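Local atomic coordinates of putative lipoprotein (Bacteroides ovatus, PDB entry 3OQQ), a protein that is of unknown function but binds calcium ions and is probably an extracellular lipoprotein built largely of antiparallel beta strands. Residues D206-L212 with A255-K261; L49-V53 with L326-T330; V41-S46 with T102-P106. All coordinates share one frame; numbering follows the deposited sequence.

Interaction 1: D206-L212 with A255-K261; sequences DRITASL and AILTVDK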
ATOM      1  N   ASP A 206     -18.457  -1.846   9.709  1.00 25.66           N
ATOM      2  CA  ASP A 206     -19.254  -2.672  10.622  1.00 26.14           C
ATOM      3  C   ASP A 206     -18.331  -3.540  11.469  1.00 28.43           C
ATOM      4  O   ASP A 206     -18.365  -3.434  12.690  1.00 26.67           O
ATOM      5  CB  ASP A 206     -20.246  -3.541   9.802  1.00 27.91           C
ATOM      6  CG  ASP A 206     -21.150  -4.498  10.573  1.00 39.31           C
ATOM      7  OD1 ASP A 206     -21.127  -4.473  11.821  1.00 40.69           O
ATOM      8  OD2 ASP A 206     -21.867  -5.281   9.925  1.00 45.48           O
ATOM      9  N   ARG A 207     -17.507  -4.379  10.813  1.00 24.04           N
ATOM     10  CA  ARG A 207     -16.606  -5.337  11.455  1.00 22.92           C
ATOM     11  C   ARG A 207     -15.183  -5.145  11.071  1.00 26.02           C
ATOM     12  O   ARG A 207     -14.869  -4.774   9.930  1.00 25.64           O
ATOM     13  CB  ARG A 207     -16.967  -6.810  11.092  1.00 23.67           C
ATOM     14  CG  ARG A 207     -18.418  -7.246  11.269  1.00 34.03           C
ATOM     15  CD  ARG A 207     -18.796  -7.256  12.723  1.00 39.90           C
ATOM     16  NE  ARG A 207     -20.210  -7.533  12.950  1.00 46.90           N
ATOM     17  CZ  ARG A 207     -20.667  -8.598  13.602  1.00 59.15           C
ATOM     18  NH1 ARG A 207     -19.823  -9.507  14.077  1.00 40.77           N
ATOM     19  NH2 ARG A 207     -21.971  -8.763  13.783  1.00 48.07           N
ATOM     20  N   ILE A 208     -14.301  -5.516  12.008  1.00 23.04           N
ATOM     21  CA  ILE A 208     -12.853  -5.539  11.809  1.00 21.33           C
ATOM     22  C   ILE A 208     -12.348  -6.958  12.068  1.00 25.86           C
ATOM     23  O   ILE A 208     -12.651  -7.531  13.122  1.00 24.01           O
ATOM     24  CB  ILE A 208     -12.135  -4.539  12.767  1.00 23.52           C
ATOM     25  CG1 ILE A 208     -12.538  -3.073  12.516  1.00 23.48           C
ATOM     26  CG2 ILE A 208     -10.601  -4.723  12.758  1.00 23.50           C
ATOM     27  CD1 ILE A 208     -12.235  -2.155  13.656  1.00 22.37           C
ATOM     28  N   THR A 209     -11.519  -7.490  11.155  1.00 23.82           N
ATOM     29  CA  THR A 209     -10.786  -8.731  11.378  1.00 23.18           C
ATOM     30  C   THR A 209      -9.330  -8.317  11.323  1.00 24.91           C
ATOM     31  O   THR A 209      -8.935  -7.674  10.359  1.00 24.71           O
ATOM     32  CB  THR A 209     -11.185  -9.848  10.426  1.00 28.64           C
ATOM     33  OG1 THR A 209     -12.492 -10.287  10.785  1.00 27.98           O
ATOM     34  CG2 THR A 209     -10.215 -11.043  10.481  1.00 23.50           C
ATOM     35  N   ALA A 210      -8.552  -8.586  12.386  1.00 21.47           N
ATOM     36  CA  ALA A 210      -7.145  -8.181  12.390  1.00 19.60           C
ATOM     37  C   ALA A 210      -6.282  -9.373  12.747  1.00 22.33           C
ATOM     38  O   ALA A 210      -6.598 -10.071  13.708  1.00 20.73           O
ATOM     39  CB  ALA A 210      -6.926  -7.030  13.365  1.00 20.16           C
ATOM     40  N   SER A 211      -5.215  -9.617  11.956  1.00 19.09           N
ATOM     41  CA  SER A 211      -4.282 -10.739  12.133  1.00 17.90           C
ATOM     42  C   SER A 211      -2.835 -10.332  12.039  1.00 20.52           C
ATOM     43  O   SER A 211      -2.459  -9.456  11.247  1.00 19.14           O
ATOM     44  CB  SER A 211      -4.520 -11.821  11.072  1.00 21.49           C
ATOM     45  OG  SER A 211      -5.889 -12.135  10.879  1.00 27.03           O
ATOM     46  N   LEU A 212      -2.020 -10.984  12.860  1.00 17.59           N
ATOM     47  CA  LEU A 212      -0.559 -10.921  12.850  1.00 16.10           C
ATOM     48  C   LEU A 212      -0.129 -12.241  12.303  1.00 22.02           C
ATOM     49  O   LEU A 212      -0.621 -13.276  12.771  1.00 23.95           O
ATOM     50  CB  LEU A 212       0.003 -10.668  14.240  1.00 15.26           C
ATOM     51  CG  LEU A 212      -0.116  -9.223  14.721  1.00 19.35           C
ATOM     52  CD1 LEU A 212       0.212  -9.124  16.213  1.00 18.34           C
ATOM     53  CD2 LEU A 212       0.752  -8.293  13.861  1.00 19.04           C
ATOM     54  N   ALA A 255       4.836  -8.271  18.346  1.00 20.55           N
ATOM     55  CA  ALA A 255       4.117  -7.513  17.310  1.00 19.49           C
ATOM     56  C   ALA A 255       2.772  -7.137  17.881  1.00 21.84           C
ATOM     57  O   ALA A 255       2.189  -7.933  18.614  1.00 20.14           O
ATOM     58  CB  ALA A 255       3.973  -8.335  16.034  1.00 19.51           C
ATOM     59  N   ILE A 256       2.338  -5.895  17.663  1.00 18.43           N
ATOM     60  CA  ILE A 256       1.039  -5.394  18.152  1.00 17.89           C
ATOM     61  C   ILE A 256       0.329  -4.708  16.987  1.00 19.95           C
ATOM     62  O   ILE A 256       0.836  -3.711  16.468  1.00 17.65           O
ATOM     63  CB  ILE A 256       1.143  -4.439  19.379  1.00 21.13           C
ATOM     64  CG1 ILE A 256       2.029  -5.005  20.521  1.00 22.39           C
ATOM     65  CG2 ILE A 256      -0.260  -4.042  19.878  1.00 19.22           C
ATOM     66  CD1 ILE A 256       2.512  -3.943  21.546  1.00 30.20           C
ATOM     67  N   LEU A 257      -0.849  -5.220  16.609  1.00 16.22           N
ATOM     68  CA  LEU A 257      -1.634  -4.643  15.526  1.00 15.09           C
ATOM     69  C   LEU A 257      -2.880  -3.996  16.103  1.00 20.30           C
ATOM     70  O   LEU A 257      -3.695  -4.665  16.732  1.00 19.76           O
ATOM     71  CB  LEU A 257      -1.994  -5.711  14.479  1.00 14.73           C
ATOM     72  CG  LEU A 257      -2.996  -5.348  13.386  1.00 16.41           C
ATOM     73  CD1 LEU A 257      -2.505  -4.169  12.529  1.00 13.44           C
ATOM     74  CD2 LEU A 257      -3.283  -6.545  12.558  1.00 19.37           C
ATOM     75  N   THR A 258      -2.998  -2.674  15.920  1.00 17.01           N
ATOM     76  CA  THR A 258      -4.133  -1.915  16.410  1.00 16.27           C
ATOM     77  C   THR A 258      -4.902  -1.387  15.218  1.00 20.87           C
ATOM     78  O   THR A 258      -4.321  -0.818  14.297  1.00 19.59           O
ATOM     79  CB  THR A 258      -3.691  -0.800  17.377  1.00 20.95           C
ATOM     80  OG1 THR A 258      -2.891  -1.379  18.406  1.00 20.19           O
ATOM     81  CG2 THR A 258      -4.883  -0.066  18.019  1.00 16.51           C
ATOM     82  N   VAL A 259      -6.213  -1.604  15.228  1.00 19.02           N
ATOM     83  CA  VAL A 259      -7.104  -1.047  14.212  1.00 18.10           C
ATOM     84  C   VAL A 259      -8.087  -0.132  14.960  1.00 20.20           C
ATOM     85  O   VAL A 259      -8.841  -0.607  15.806  1.00 17.01           O
ATOM     86  CB  VAL A 259      -7.804  -2.113  13.328  1.00 20.77           C
ATOM     87  CG1 VAL A 259      -8.679  -1.445  12.278  1.00 19.73           C
ATOM     88  CG2 VAL A 259      -6.787  -3.031  12.653  1.00 19.41           C
ATOM     89  N   ASP A 260      -8.049   1.177  14.667  1.00 17.97           N
ATOM     90  CA  ASP A 260      -8.938   2.158  15.299  1.00 17.90           C
ATOM     91  C   ASP A 260      -9.812   2.781  14.212  1.00 21.13           C
ATOM     92  O   ASP A 260      -9.337   3.643  13.469  1.00 18.91           O
ATOM     93  CB  ASP A 260      -8.128   3.224  16.071  1.00 18.87           C
ATOM     94  CG  ASP A 260      -8.943   4.204  16.921  1.00 23.49           C
ATOM     95  OD1 ASP A 260     -10.163   4.301  16.713  1.00 20.26           O
ATOM     96  OD2 ASP A 260      -8.340   4.907  17.758  1.00 30.12           O
ATOM     97  N   LYS A 261     -11.093   2.335  14.117  1.00 16.92           N
ATOM     98  CA  LYS A 261     -11.983   2.825  13.074  1.00 16.55           C
ATOM     99  C   LYS A 261     -12.643   4.144  13.477  1.00 22.29           C
ATOM    100  O   LYS A 261     -13.274   4.768  12.642  1.00 24.46           O
ATOM    101  CB  LYS A 261     -13.064   1.762  12.742  1.00 17.88           C
ATOM    102  CG  LYS A 261     -14.187   1.591  13.823  1.00 17.16           C
ATOM    103  CD  LYS A 261     -15.245   0.647  13.313  1.00 25.09           C
ATOM    104  CE  LYS A 261     -16.368   0.401  14.296  1.00 28.27           C
ATOM    105  NZ  LYS A 261     -17.183  -0.779  13.869  1.00 24.40           N
TER
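With CG2 set anti to the backbone N (CG1 at chi1 -63°), Ile208 lays that methyl on Val259, whose CG1 is likewise anti to its own N (chi1 -179°) and comes up from the facing strand. The two side chains run alongside each other, pointing opposite ways, Ile208 CG2 lying 3.8 Å from Val259 CG1, while Ile208 CD1 reaches on to CB and CD of Lys261. Ala210 offers a single methyl that sits between two neighbours: its CB is 3.8 Å from Leu257 CD2 and a little farther from Val259 CG2. Toward the other end Leu212 straddles Ala255 and Leu257. Its CD2 lies 3.8 Å from Leu257 CB, and its CD1 rests on the backbone of Ala255, 3.3 Å from Ala255 O. In return Leu257 CD2 lies against the main chain of Ser211, 3.3 Å from Ser211 O. With only an alanine at Ile208, a gap is likely to open beside Val259 and the aliphatic part of Lys261 to lose its apolar neighbour. Lys261 brings NZ to 3.1 Å from Asp206 O at an angle too poor for a hydrogen bond; the amine instead bonds to Val205 O. Side chains meet one another and, in places, the facing main chain; no hydrogen bond crosses between the two strands. Leu305 and Val303 of strand 298-307 flank it on one side, and Val235 and Ile269 come from the other sheet. Asp206 and Arg207 both face Ile306 in a classic beta bulge at the end of the contact. The axes of the segments 206-212 and 255-261 approach to 7.6 Å, and their N-to-C directions run nearly antiparallel (165°). Two such strands from different antiparallel sheets, joined through interdigitated aliphatic side chains, form the apolar interior of a face-to-face beta sandwich.

Interaction 2: L49-V53 with L326-T330; sequences LTLNV and LILDT
Asn52 and Ile327 make the tight part of this contact. The Asn52 side chain points at the end of helix 314-328, with CG anti to the backbone N, and its ND2 donates to Ile327 O over 2.8 Å. The bond is straight, 167° at the hydrogen, and meets the carbonyl almost head-on, with a C=O...donor angle of 173°. The acceptor also lies nearly in the amide plane of Asn52, so the N-H is well aimed, which helps hold the amide's rotation. Asn52 CB approaches the same oxygen to 3.4 Å, which brings the whole side chain close under the last helical turn, while the carbonyl of Leu328 stays 3.7 Å from ND2 without bonding to it.

The other half is looser and partly exposed. Leu328 reaches back over the strand with one branch, its CD2 lying 3.4 Å from Thr50 O and near the backbone of Leu51. Its CD1 meets Thr50 CG2 at 4.3 Å, a slack contact between two methyls. Thr330, past the helix, only skirts the amide of Asn52; its hydroxyl bonds instead to Lys387.

Asn125 of strand 122-131 touches both Asn52 and Ile327, and Asn96 borders Asn52 from strand 96-104. The chain leaves helical geometry at Asp329, so Ile327 O belongs to the last turn, where helix carbonyls commonly lack a main-chain partner. A strand asparagine that hydrogen-bonds to a carbonyl of a helix's last turn ties the helix end to a sheet; here it joins helix 314-328 to strand 46-54.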
ATOM      1  N   LEU A  49     -14.003   2.391 -16.792  1.00 35.30           N
ATOM      2  CA  LEU A  49     -13.501   2.339 -15.418  1.00 33.97           C
ATOM      3  C   LEU A  49     -12.359   3.277 -15.193  1.00 37.55           C
ATOM      4  O   LEU A  49     -11.481   3.411 -16.046  1.00 38.09           O
ATOM      5  CB  LEU A  49     -13.007   0.926 -15.060  1.00 32.85           C
ATOM      6  CG  LEU A  49     -14.012  -0.217 -14.966  1.00 36.96           C
ATOM      7  CD1 LEU A  49     -13.279  -1.524 -14.809  1.00 35.64           C
ATOM      8  CD2 LEU A  49     -14.941  -0.035 -13.788  1.00 39.80           C
ATOM      9  N   THR A  50     -12.338   3.888 -14.025  1.00 33.28           N
ATOM     10  CA  THR A  50     -11.227   4.714 -13.592  1.00 33.25           C
ATOM     11  C   THR A  50     -10.288   3.774 -12.833  1.00 36.62           C
ATOM     12  O   THR A  50     -10.737   2.961 -12.012  1.00 34.88           O
ATOM     13  CB  THR A  50     -11.725   5.917 -12.772  1.00 42.25           C
ATOM     14  OG1 THR A  50     -12.489   6.754 -13.642  1.00 42.71           O
ATOM     15  CG2 THR A  50     -10.583   6.726 -12.164  1.00 39.42           C
ATOM     16  N   LEU A  51      -9.000   3.832 -13.163  1.00 33.67           N
ATOM     17  CA  LEU A  51      -8.017   2.961 -12.544  1.00 31.87           C
ATOM     18  C   LEU A  51      -6.825   3.765 -12.017  1.00 34.29           C
ATOM     19  O   LEU A  51      -6.494   4.828 -12.544  1.00 34.24           O
ATOM     20  CB  LEU A  51      -7.531   1.893 -13.554  1.00 31.86           C
ATOM     21  CG  LEU A  51      -8.571   1.011 -14.289  1.00 36.88           C
ATOM     22  CD1 LEU A  51      -7.896   0.183 -15.365  1.00 37.60           C
ATOM     23  CD2 LEU A  51      -9.291   0.070 -13.345  1.00 37.68           C
ATOM     24  N   ASN A  52      -6.203   3.261 -10.962  1.00 29.76           N
ATOM     25  CA  ASN A  52      -4.991   3.855 -10.398  1.00 28.99           C
ATOM     26  C   ASN A  52      -3.849   3.019 -10.988  1.00 33.57           C
ATOM     27  O   ASN A  52      -3.667   1.854 -10.609  1.00 35.38           O
ATOM     28  CB  ASN A  52      -5.055   3.852  -8.857  1.00 25.19           C
ATOM     29  CG  ASN A  52      -3.760   4.164  -8.132  1.00 42.15           C
ATOM     30  OD1 ASN A  52      -2.685   4.245  -8.721  1.00 38.48           O
ATOM     31  ND2 ASN A  52      -3.827   4.323  -6.820  1.00 31.23           N
ATOM     32  N   VAL A  53      -3.140   3.576 -11.967  1.00 27.88           N
ATOM     33  CA  VAL A  53      -2.123   2.841 -12.716  1.00 27.53           C
ATOM     34  C   VAL A  53      -0.700   3.411 -12.524  1.00 31.97           C
ATOM     35  O   VAL A  53      -0.602   4.598 -12.223  1.00 32.38           O
ATOM     36  CB  VAL A  53      -2.488   2.824 -14.246  1.00 31.80           C
ATOM     37  CG1 VAL A  53      -3.843   2.189 -14.488  1.00 31.69           C
ATOM     38  CG2 VAL A  53      -2.430   4.221 -14.888  1.00 32.14           C
ATOM     39  N   LEU A 326     -10.078   4.885  -1.542  1.00 24.19           N
ATOM     40  CA  LEU A 326      -8.841   4.414  -0.897  1.00 24.17           C
ATOM     41  C   LEU A 326      -7.905   3.777  -1.931  1.00 32.21           C
ATOM     42  O   LEU A 326      -6.684   3.813  -1.757  1.00 32.55           O
ATOM     43  CB  LEU A 326      -9.108   3.427   0.267  1.00 23.66           C
ATOM     44  CG  LEU A 326      -9.841   4.032   1.456  1.00 27.97           C
ATOM     45  CD1 LEU A 326     -10.298   2.963   2.402  1.00 27.11           C
ATOM     46  CD2 LEU A 326      -8.972   5.047   2.179  1.00 30.61           C
ATOM     47  N   ILE A 327      -8.463   3.182  -3.001  1.00 30.77           N
ATOM     48  CA  ILE A 327      -7.641   2.596  -4.068  1.00 30.84           C
ATOM     49  C   ILE A 327      -7.384   3.643  -5.151  1.00 36.59           C
ATOM     50  O   ILE A 327      -6.251   3.756  -5.646  1.00 35.74           O
ATOM     51  CB  ILE A 327      -8.284   1.320  -4.670  1.00 34.13           C
ATOM     52  CG1 ILE A 327      -8.350   0.172  -3.637  1.00 33.93           C
ATOM     53  CG2 ILE A 327      -7.599   0.897  -6.024  1.00 34.88           C
ATOM     54  CD1 ILE A 327      -7.441  -0.965  -3.868  1.00 42.54           C
ATOM     55  N   LEU A 328      -8.453   4.357  -5.571  1.00 34.07           N
ATOM     56  CA  LEU A 328      -8.367   5.317  -6.660  1.00 33.95           C
ATOM     57  C   LEU A 328      -7.485   6.507  -6.300  1.00 39.34           C
ATOM     58  O   LEU A 328      -6.537   6.790  -7.042  1.00 41.33           O
ATOM     59  CB  LEU A 328      -9.765   5.778  -7.132  1.00 34.77           C
ATOM     60  CG  LEU A 328     -10.663   4.688  -7.788  1.00 39.50           C
ATOM     61  CD1 LEU A 328     -11.934   5.288  -8.363  1.00 40.14           C
ATOM     62  CD2 LEU A 328      -9.919   3.892  -8.869  1.00 41.54           C
ATOM     63  N   ASP A 329      -7.754   7.178  -5.171  1.00 32.98           N
ATOM     64  CA  ASP A 329      -6.956   8.337  -4.767  1.00 31.99           C
ATOM     65  C   ASP A 329      -5.733   7.924  -3.902  1.00 36.82           C
ATOM     66  O   ASP A 329      -5.871   7.573  -2.720  1.00 36.68           O
ATOM     67  CB  ASP A 329      -7.835   9.358  -4.035  1.00 33.24           C
ATOM     68  CG  ASP A 329      -7.182  10.699  -3.753  1.00 34.36           C
ATOM     69  OD1 ASP A 329      -5.967  10.844  -4.028  1.00 33.15           O
ATOM     70  OD2 ASP A 329      -7.863  11.575  -3.185  1.00 37.13           O
ATOM     71  N   THR A 330      -4.528   8.036  -4.488  1.00 31.83           N
ATOM     72  CA  THR A 330      -3.271   7.702  -3.807  1.00 30.57           C
ATOM     73  C   THR A 330      -3.108   8.512  -2.503  1.00 31.56           C
ATOM     74  O   THR A 330      -2.528   7.997  -1.554  1.00 28.47           O
ATOM     75  CB  THR A 330      -2.056   7.893  -4.750  1.00 36.17           C
ATOM     76  OG1 THR A 330      -0.901   7.368  -4.110  1.00 37.39           O
ATOM     77  CG2 THR A 330      -1.816   9.345  -5.173  1.00 31.71           C
TER

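Interaction 3: V41-S46 with T102-P106; sequences VLVKDS and TLALP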
ATOM      1  N   VAL A  41     -14.386  -8.403 -13.277  1.00 25.11           N
ATOM      2  CA  VAL A  41     -15.168  -7.313 -13.868  1.00 25.12           C
ATOM      3  C   VAL A  41     -16.151  -7.838 -14.888  1.00 31.27           C
ATOM      4  O   VAL A  41     -15.751  -8.522 -15.825  1.00 30.55           O
ATOM      5  CB  VAL A  41     -14.203  -6.298 -14.543  1.00 26.65           C
ATOM      6  CG1 VAL A  41     -14.944  -5.090 -15.103  1.00 25.79           C
ATOM      7  CG2 VAL A  41     -13.110  -5.868 -13.578  1.00 24.95           C
ATOM      8  N   LEU A  42     -17.425  -7.469 -14.744  1.00 29.56           N
ATOM      9  CA  LEU A  42     -18.445  -7.836 -15.721  1.00 30.39           C
ATOM     10  C   LEU A  42     -18.438  -6.783 -16.833  1.00 36.02           C
ATOM     11  O   LEU A  42     -18.526  -5.584 -16.546  1.00 36.38           O
ATOM     12  CB  LEU A  42     -19.826  -7.945 -15.040  1.00 30.34           C
ATOM     13  CG  LEU A  42     -21.066  -8.004 -15.932  1.00 35.32           C
ATOM     14  CD1 LEU A  42     -21.102  -9.279 -16.764  1.00 34.59           C
ATOM     15  CD2 LEU A  42     -22.311  -7.889 -15.104  1.00 37.44           C
ATOM     16  N   VAL A  43     -18.305  -7.226 -18.092  1.00 31.88           N
ATOM     17  CA  VAL A  43     -18.323  -6.323 -19.243  1.00 31.41           C
ATOM     18  C   VAL A  43     -19.504  -6.708 -20.102  1.00 39.99           C
ATOM     19  O   VAL A  43     -19.423  -7.665 -20.863  1.00 40.94           O
ATOM     20  CB  VAL A  43     -16.999  -6.283 -20.064  1.00 32.83           C
ATOM     21  CG1 VAL A  43     -17.067  -5.221 -21.162  1.00 32.66           C
ATOM     22  CG2 VAL A  43     -15.788  -6.045 -19.168  1.00 30.72           C
ATOM     23  N   LYS A  44     -20.615  -5.981 -19.947  1.00 40.34           N
ATOM     24  CA  LYS A  44     -21.834  -6.161 -20.737  1.00 42.68           C
ATOM     25  C   LYS A  44     -21.823  -5.017 -21.746  1.00 50.15           C
ATOM     26  O   LYS A  44     -21.958  -3.852 -21.360  1.00 50.06           O
ATOM     27  CB  LYS A  44     -23.089  -6.182 -19.845  1.00 45.41           C
ATOM     28  CG  LYS A  44     -24.355  -6.613 -20.575  1.00 64.98           C
ATOM     29  CD  LYS A  44     -25.603  -6.060 -19.908  1.00 80.72           C
ATOM     30  CE  LYS A  44     -26.819  -6.230 -20.788  1.00 96.49           C
ATOM     31  NZ  LYS A  44     -27.942  -5.364 -20.345  1.00107.82           N
ATOM     32  N   ASP A  45     -21.551  -5.359 -23.020  1.00 49.19           N
ATOM     33  CA  ASP A  45     -21.390  -4.465 -24.175  1.00 51.19           C
ATOM     34  C   ASP A  45     -20.057  -3.707 -23.997  1.00 53.40           C
ATOM     35  O   ASP A  45     -19.018  -4.164 -24.492  1.00 51.39           O
ATOM     36  CB  ASP A  45     -22.605  -3.520 -24.389  1.00 55.32           C
ATOM     37  CG  ASP A  45     -23.969  -4.181 -24.237  1.00 72.27           C
ATOM     38  OD1 ASP A  45     -24.242  -5.164 -24.968  1.00 75.35           O
ATOM     39  OD2 ASP A  45     -24.766  -3.711 -23.396  1.00 77.66           O
ATOM     40  N   SER A  46     -20.070  -2.600 -23.236  1.00 49.90           N
ATOM     41  CA  SER A  46     -18.849  -1.847 -22.950  1.00 48.22           C
ATOM     42  C   SER A  46     -18.882  -1.320 -21.505  1.00 49.51           C
ATOM     43  O   SER A  46     -19.955  -1.219 -20.911  1.00 49.87           O
ATOM     44  CB  SER A  46     -18.632  -0.725 -23.963  1.00 51.96           C
ATOM     45  OG  SER A  46     -19.409   0.420 -23.667  1.00 62.68           O
ATOM     46  N   THR A 102     -11.965   1.875 -21.468  1.00 32.85           N
ATOM     47  CA  THR A 102     -13.284   1.432 -21.902  1.00 32.81           C
ATOM     48  C   THR A 102     -13.100   0.004 -22.367  1.00 33.45           C
ATOM     49  O   THR A 102     -12.446  -0.251 -23.369  1.00 30.47           O
ATOM     50  CB  THR A 102     -13.897   2.377 -22.930  1.00 42.84           C
ATOM     51  OG1 THR A 102     -14.098   3.629 -22.275  1.00 44.23           O
ATOM     52  CG2 THR A 102     -15.242   1.868 -23.458  1.00 42.51           C
ATOM     53  N   LEU A 103     -13.598  -0.930 -21.567  1.00 30.08           N
ATOM     54  CA  LEU A 103     -13.485  -2.345 -21.878  1.00 29.03           C
ATOM     55  C   LEU A 103     -14.606  -2.772 -22.830  1.00 34.06           C
ATOM     56  O   LEU A 103     -15.712  -2.224 -22.799  1.00 33.34           O
ATOM     57  CB  LEU A 103     -13.536  -3.175 -20.584  1.00 27.53           C
ATOM     58  CG  LEU A 103     -12.471  -2.891 -19.512  1.00 29.24           C
ATOM     59  CD1 LEU A 103     -12.774  -3.686 -18.262  1.00 28.19           C
ATOM     60  CD2 LEU A 103     -11.040  -3.188 -20.021  1.00 25.87           C
ATOM     61  N   ALA A 104     -14.309  -3.768 -23.656  1.00 31.34           N
ATOM     62  CA  ALA A 104     -15.249  -4.388 -24.587  1.00 32.33           C
ATOM     63  C   ALA A 104     -14.857  -5.834 -24.727  1.00 33.85           C
ATOM     64  O   ALA A 104     -13.659  -6.163 -24.731  1.00 32.13           O
ATOM     65  CB  ALA A 104     -15.241  -3.677 -25.941  1.00 33.99           C
ATOM     66  N   LEU A 105     -15.855  -6.698 -24.775  1.00 29.79           N
ATOM     67  CA  LEU A 105     -15.660  -8.137 -24.889  1.00 29.30           C
ATOM     68  C   LEU A 105     -15.507  -8.592 -26.351  1.00 33.19           C
ATOM     69  O   LEU A 105     -16.454  -8.453 -27.140  1.00 32.99           O
ATOM     70  CB  LEU A 105     -16.854  -8.853 -24.240  1.00 29.67           C
ATOM     71  CG  LEU A 105     -16.619  -9.863 -23.145  1.00 32.87           C
ATOM     72  CD1 LEU A 105     -15.683  -9.336 -22.067  1.00 31.48           C
ATOM     73  CD2 LEU A 105     -17.928 -10.267 -22.537  1.00 33.78           C
ATOM     74  N   PRO A 106     -14.342  -9.214 -26.712  1.00 29.63           N
ATOM     75  CA  PRO A 106     -14.182  -9.766 -28.071  1.00 29.99           C
ATOM     76  C   PRO A 106     -15.234 -10.842 -28.338  1.00 37.16           C
ATOM     77  O   PRO A 106     -15.811 -11.378 -27.393  1.00 36.35           O
ATOM     78  CB  PRO A 106     -12.762 -10.355 -28.036  1.00 29.98           C
ATOM     79  CG  PRO A 106     -12.076  -9.597 -26.954  1.00 32.13           C
ATOM     80  CD  PRO A 106     -13.131  -9.471 -25.907  1.00 27.87           C
TER
HETATM   81  O   HOH W   1     -18.820  -6.576 -24.921  1.00 40.91           O
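Val41 opens the contact by setting CG1 4.1 Å from Leu103 CD1, the two side chains crossing at about a right angle. Two residues on, Val43 does most of the work. Its CG1 stands anti to the backbone N (chi1 -175°) and lies 3.7 Å from Leu103 O, over the main chain leading into Ala104. The other methyl, CG2, packs on the leucine itself, 3.9 Å from Leu103 CB and equally near its CD1. On its remaining flank Val43 meets Leu105, whose CD1 comes to 3.9 Å from Val43 CB while its CD2 lies beside the carbonyl oxygen of Val43. Val43 thus meets two leucines, at alternate positions of the facing segment, on adjoining flanks.

Past Lys44 the character changes from apolar to polar. Asp45 turns its side chain away, and its positive phi (71°) bends the chain back toward strand 96-104. One water accepts from Leu105 N at 3.0 Å; its distance of 2.5 Å to Asp45 O is suspiciously short, so a bridge there is doubtful. Ser46 then comes alongside Ala104, with its CA 3.2 Å from Leu103 O in a CA-H...O contact. Its CB faces Thr102 CG2 at 4.3 Å, an outer and exposed edge of the contact.

No direct hydrogen bond spans the two segments; the ordered pairing begins next door, where Leu103 bonds to Arg47 through the backbone and Thr102 OG1 meets Thr48 OG1. The segment 41-46 is the connection from strand 36-41 to strand 46-54, folded against the end of strand 96-104. Val23 and Val25 of strand 23-26 pack against the Val43, Leu103 and Leu105 cluster, Leu49 of strand 46-54 closes on Val41 and Leu103, and Met62 of strand 59-65 lies against Leu103.

Overall arrangement
Interactions 2 and 3 lie on the same side of the chain's centre, with their centres about 19 Å apart, on neighbouring strands: interaction 2 on 46-54, interaction 3 mainly on 96-104 and the loop leading into 46-54. They touch, Leu49 CD1 lying 3.9 Å from Val41 CG1, so Leu49 packs on the apolar side chains of interaction 3. Along the chain their segments alternate. Interaction 1 is more remote, its centre about 24 Å from that of interaction 2 and 37 Å from that of interaction 3; its segments fall between those of interaction 2. Thus 206-212 with 255-261 joins two sheets within the later family region, whereas interaction 2 ties that region to the N-terminal one.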